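Local structure of nonribosomal peptide synthase (Streptomyces sp. MJ635-86F5, 5JJP) at residues L31-L35 with H208-R212; D96-A100 with R154-K158. The protein probably activates an aliphatic beta-amino acid as its adenylate at the expense of ATP, as an adenylation enzyme of nonribosomal peptide synthesis. All blocks are in the same frame, centred on the assembly; numbering follows the deposited sequence.

Contact 1: residues L31-L35 with H208-R212; sequences LRDYL and HRGIR
Tyr34 reaches from helix 31-37 to helix 201-212 and meets three of its residues, His208, Arg209 and Arg212, showing how one long side chain can join helices whose backbones stay well apart. The two short helical segments run nearly parallel, 16° between their directions, with their axes 12.8 Å from each other, too far for the backbones to pack. With CG anti to the backbone N (chi1 -173°), the phenol is carried out across this gap. Its CE2 meets CB of His208 at 3.7 Å, obliquely to the ring. The aliphatic start of Arg209 lies across the end of the ring, CG being 3.4 Å from Tyr34 OH, and the guanidinium beyond it is turned almost perpendicular to the phenol. Arg212 runs antiparallel alongside the phenol and bends at its third torsion, bringing NH1 to the hydroxyl. NH1 donates to Tyr34 OH at 3.0 Å with an N-H...O angle of 151°, the oxygen lying close to the guanidinium plane. Deeper in the contact the packing is mostly nonpolar: CD2 of Leu35 sits over one face of the His208 imidazole, 4.1 Å from its CD2, and CD2 of Leu31 approaches the same ring more loosely. Ala239 of helix 232-243 touches both Leu35 and His208, so a third helix adjoins this side. The contact thus grades from buried leucines and imidazole to two exposed arginines, and the phenol serves both environments: its carbons pack against aliphatic groups while its oxygen accepts a hydrogen bond from Arg212, which probably turns the hydroxyl's own proton away from NH1.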
loop_
_atom_site.group_PDB
_atom_site.type_symbol
_atom_site.label_atom_id
_atom_site.label_comp_id
_atom_site.label_asym_id
_atom_site.label_seq_id
_atom_site.Cartn_x
_atom_site.Cartn_y
_atom_site.Cartn_z
ATOM N N LEU A 31 -6.398 7.541 -8.812
ATOM C CA LEU A 31 -5.911 7.565 -7.420
ATOM C C LEU A 31 -5.539 8.971 -6.998
ATOM O O LEU A 31 -5.615 9.291 -5.811
ATOM C CB LEU A 31 -4.680 6.643 -7.240
ATOM C CG LEU A 31 -5.109 5.183 -7.157
ATOM C CD1 LEU A 31 -3.994 4.204 -7.463
ATOM C CD2 LEU A 31 -5.697 4.913 -5.772
ATOM N N ARG A 32 -5.154 9.798 -7.964
ATOM C CA ARG A 32 -4.741 11.125 -7.678
ATOM C C ARG A 32 -5.919 11.867 -7.105
ATOM O O ARG A 32 -5.760 12.663 -6.186
ATOM C CB ARG A 32 -4.245 11.794 -8.969
ATOM C CG ARG A 32 -4.127 13.286 -8.935
ATOM C CD ARG A 32 -2.926 13.716 -8.162
ATOM N NE ARG A 32 -2.802 15.166 -8.252
ATOM C CZ ARG A 32 -3.520 16.025 -7.554
ATOM N NH1 ARG A 32 -4.401 15.588 -6.699
ATOM N NH2 ARG A 32 -3.323 17.332 -7.707
ATOM N N ASP A 33 -7.094 11.615 -7.677
ATOM C CA ASP A 33 -8.299 12.313 -7.251
ATOM C C ASP A 33 -8.824 11.676 -5.994
ATOM O O ASP A 33 -9.104 12.375 -5.002
ATOM C CB ASP A 33 -9.363 12.320 -8.341
ATOM C CG ASP A 33 -8.839 12.900 -9.663
ATOM O OD1 ASP A 33 -8.035 13.849 -9.660
ATOM O OD2 ASP A 33 -9.250 12.396 -10.723
ATOM N N TYR A 34 -8.953 10.349 -6.015
ATOM C CA TYR A 34 -9.574 9.652 -4.895
ATOM C C TYR A 34 -8.794 9.917 -3.610
ATOM O O TYR A 34 -9.393 10.178 -2.575
ATOM C CB TYR A 34 -9.797 8.135 -5.146
ATOM C CG TYR A 34 -10.586 7.531 -4.011
ATOM C CD1 TYR A 34 -11.961 7.668 -3.957
ATOM C CD2 TYR A 34 -9.955 6.878 -2.948
ATOM C CE1 TYR A 34 -12.691 7.133 -2.904
ATOM C CE2 TYR A 34 -10.670 6.313 -1.890
ATOM C CZ TYR A 34 -12.040 6.464 -1.861
ATOM O OH TYR A 34 -12.781 5.943 -0.836
ATOM N N LEU A 35 -7.476 9.823 -3.660
ATOM C CA LEU A 35 -6.707 9.899 -2.425
ATOM C C LEU A 35 -6.792 11.288 -1.783
ATOM O O LEU A 35 -6.575 11.405 -0.605
ATOM C CB LEU A 35 -5.252 9.526 -2.639
ATOM C CG LEU A 35 -4.978 8.085 -3.123
ATOM C CD1 LEU A 35 -3.490 7.799 -3.055
ATOM C CD2 LEU A 35 -5.734 7.047 -2.330
ATOM N N HIS A 208 -9.411 1.033 -1.141
ATOM C CA HIS A 208 -9.556 2.104 -0.175
ATOM C C HIS A 208 -11.038 2.354 0.131
ATOM O O HIS A 208 -11.405 2.531 1.272
ATOM C CB HIS A 208 -8.845 3.345 -0.675
ATOM C CG HIS A 208 -7.384 3.143 -0.753
ATOM N ND1 HIS A 208 -6.630 2.869 0.367
ATOM C CD2 HIS A 208 -6.553 3.024 -1.811
ATOM C CE1 HIS A 208 -5.381 2.657 0.006
ATOM N NE2 HIS A 208 -5.313 2.720 -1.315
ATOM N N ARG A 209 -11.883 2.294 -0.890
ATOM C CA ARG A 209 -13.298 2.459 -0.667
ATOM C C ARG A 209 -13.845 1.439 0.331
ATOM O O ARG A 209 -14.623 1.779 1.235
ATOM C CB ARG A 209 -14.074 2.316 -1.976
ATOM C CG ARG A 209 -14.079 3.530 -2.866
ATOM C CD ARG A 209 -15.275 3.375 -3.814
ATOM N NE ARG A 209 -14.974 2.426 -4.821
ATOM C CZ ARG A 209 -15.620 1.304 -5.146
ATOM N NH1 ARG A 209 -16.785 0.927 -4.628
ATOM N NH2 ARG A 209 -15.051 0.563 -6.113
ATOM N N GLY A 210 -13.521 0.172 0.098
ATOM C CA GLY A 210 -13.952 -0.882 0.992
ATOM C C GLY A 210 -13.398 -0.666 2.400
ATOM O O GLY A 210 -14.156 -0.738 3.369
ATOM N N ILE A 211 -12.089 -0.427 2.529
ATOM C CA ILE A 211 -11.476 -0.365 3.841
ATOM C C ILE A 211 -12.009 0.824 4.698
ATOM O O ILE A 211 -12.255 0.657 5.857
ATOM C CB ILE A 211 -9.944 -0.356 3.718
ATOM C CG1 ILE A 211 -9.436 -1.760 3.304
ATOM C CG2 ILE A 211 -9.274 0.010 5.025
ATOM C CD1 ILE A 211 -9.559 -2.833 4.376
ATOM N N ARG A 212 -12.279 1.964 4.079
ATOM C CA ARG A 212 -12.851 3.069 4.781
ATOM C C ARG A 212 -14.209 2.790 5.336
ATOM O O ARG A 212 -14.645 3.485 6.236
ATOM C CB ARG A 212 -12.924 4.295 3.863
ATOM C CG ARG A 212 -11.569 4.928 3.614
ATOM C CD ARG A 212 -11.688 6.043 2.613
ATOM N NE ARG A 212 -12.286 7.240 3.197
ATOM C CZ ARG A 212 -12.807 8.246 2.494
ATOM N NH1 ARG A 212 -12.906 8.185 1.169
ATOM N NH2 ARG A 212 -13.272 9.321 3.143
#

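Contact 2: residues D96-A100 with R154-K158; sequences DAVAA and RFGPK
Phe155 and Asp96 carry most of this contact, a helix-on-sheet packing in an alpha/beta layered domain of the adenylate-forming (ANL) type, where helix 95-107 lies against strand 151-156 of a mixed sheet. With CG between the backbone N and the carbonyl carbon (chi1 64°), the phenyl ring is directed from the strand at the helix. There its CE2 comes within 3.6 Å of the backbone carbonyl carbon of Asp96, while CB of Asp96 lies in the ring plane at its edge. CZ lies against Ala97, 4.1 Å from its CB. Small residues on the helix allow this close approach, and Leu89 of strand 87-90, two strands along in the same sheet, touches both Phe155 and Ala100. A serine in place of Phe155 would probably open a gap beneath the helix and leave the methyls of Ala97 and Ala100 without their aromatic partner. Asp96 uses its two carboxylate oxygens differently: OD1 is hydrogen-bonded to Gln68 of helix 62-77, whereas OD2 leans over the end of the strand, 3.6 Å from Pro157 N, in contact with the Gly156-Pro157 peptide. Helix and strand directions differ by 124°, so the helix passes obliquely over the strand. One turn beyond Asp96, Ala100 completes the seat with a CH-pi contact: its CB stands 4.1 Å from the centroid of the Phe155 ring, only 1° off the normal.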
loop_
_atom_site.group_PDB
_atom_site.type_symbol
_atom_site.label_atom_id
_atom_site.label_comp_id
_atom_site.label_asym_id
_atom_site.label_seq_id
_atom_site.Cartn_x
_atom_site.Cartn_y
_atom_site.Cartn_z
ATOM N N ASP A 96 7.853 14.658 -0.491
ATOM C CA ASP A 96 8.156 14.822 -1.923
ATOM C C ASP A 96 8.025 13.531 -2.749
ATOM O O ASP A 96 7.576 13.578 -3.917
ATOM C CB ASP A 96 9.548 15.410 -2.109
ATOM C CG ASP A 96 9.589 16.930 -1.847
ATOM O OD1 ASP A 96 8.505 17.571 -1.961
ATOM O OD2 ASP A 96 10.687 17.484 -1.566
ATOM N N ALA A 97 8.327 12.387 -2.159
ATOM C CA ALA A 97 8.137 11.112 -2.858
ATOM C C ALA A 97 6.635 10.850 -3.042
ATOM O O ALA A 97 6.192 10.304 -4.065
ATOM C CB ALA A 97 8.750 9.968 -2.068
ATOM N N VAL A 98 5.844 11.310 -2.069
ATOM C CA VAL A 98 4.380 11.170 -2.203
ATOM C C VAL A 98 3.874 12.066 -3.343
ATOM O O VAL A 98 3.106 11.631 -4.201
ATOM C CB VAL A 98 3.662 11.484 -0.870
ATOM C CG1 VAL A 98 2.147 11.434 -1.053
ATOM C CG2 VAL A 98 4.104 10.527 0.232
ATOM N N ALA A 99 4.288 13.339 -3.346
ATOM C CA ALA A 99 3.940 14.229 -4.467
ATOM C C ALA A 99 4.333 13.567 -5.822
ATOM O O ALA A 99 3.569 13.590 -6.777
ATOM C CB ALA A 99 4.621 15.559 -4.329
ATOM N N ALA A 100 5.518 12.983 -5.882
ATOM C CA ALA A 100 5.978 12.276 -7.121
ATOM C C ALA A 100 5.078 11.142 -7.560
ATOM O O ALA A 100 4.729 11.046 -8.781
ATOM C CB ALA A 100 7.351 11.728 -6.936
ATOM N N ARG A 154 15.574 13.781 -11.173
ATOM C CA ARG A 154 15.512 13.893 -9.736
ATOM C C ARG A 154 14.374 14.751 -9.400
ATOM O O ARG A 154 14.053 15.698 -10.148
ATOM C CB ARG A 154 16.753 14.530 -9.176
ATOM C CG ARG A 154 17.976 13.665 -9.282
ATOM C CD ARG A 154 19.252 14.490 -9.287
ATOM N NE ARG A 154 20.392 13.604 -9.561
ATOM C CZ ARG A 154 20.901 12.791 -8.658
ATOM N NH1 ARG A 154 20.362 12.728 -7.443
ATOM N NH2 ARG A 154 21.907 12.009 -8.979
ATOM N N PHE A 155 13.773 14.483 -8.246
ATOM C CA PHE A 155 12.739 15.387 -7.725
ATOM C C PHE A 155 13.157 15.858 -6.351
ATOM O O PHE A 155 13.768 15.115 -5.594
ATOM C CB PHE A 155 11.370 14.694 -7.692
ATOM C CG PHE A 155 11.311 13.535 -6.775
ATOM C CD1 PHE A 155 11.634 12.289 -7.201
ATOM C CD2 PHE A 155 10.925 13.707 -5.462
ATOM C CE1 PHE A 155 11.613 11.205 -6.336
ATOM C CE2 PHE A 155 10.948 12.630 -4.573
ATOM C CZ PHE A 155 11.294 11.376 -5.017
ATOM N N GLY A 156 12.850 17.098 -6.028
ATOM C CA GLY A 156 13.144 17.635 -4.668
ATOM C C GLY A 156 12.340 18.902 -4.442
ATOM O O GLY A 156 11.395 19.179 -5.202
ATOM N N PRO A 157 12.736 19.705 -3.458
ATOM C CA PRO A 157 11.914 20.881 -3.062
ATOM C C PRO A 157 11.686 21.868 -4.201
ATOM O O PRO A 157 10.571 22.393 -4.328
ATOM C CB PRO A 157 12.755 21.565 -1.957
ATOM C CG PRO A 157 13.766 20.542 -1.517
ATOM C CD PRO A 157 13.956 19.567 -2.651
ATOM N N LYS A 158 12.702 22.074 -5.042
ATOM C CA LYS A 158 12.600 23.004 -6.153
ATOM C C LYS A 158 11.849 22.484 -7.397
ATOM O O LYS A 158 11.406 23.286 -8.218
ATOM C CB LYS A 158 13.992 23.480 -6.577
ATOM C CG LYS A 158 14.917 22.418 -7.189
ATOM C CD LYS A 158 14.506 21.853 -8.563
ATOM C CE LYS A 158 13.977 22.846 -9.611
ATOM N NZ LYS A 158 15.027 23.478 -10.462
#

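Overall arrangement
Both contacts are mainly buried, but they join different kinds of elements: contact 1 bridges two helices, contact 2 sets a helix on a sheet. The centre of contact 1 lies about 11 Å from the centre of the chain, that of contact 2 about 19 Å, yet the outer part of contact 1 ends in exposed arginines and a hydrogen bond; contact 2 rests on an aromatic ring against alanine methyls and helix backbone, with an aspartate beside it and a proline at its exposed end. The centres of contact 1 and contact 2 are about 22 Å apart, and the two do not touch. Helix 95-107 links them, because it holds one side of contact 2 and farther along its Phe105 touches Leu31 of contact 1.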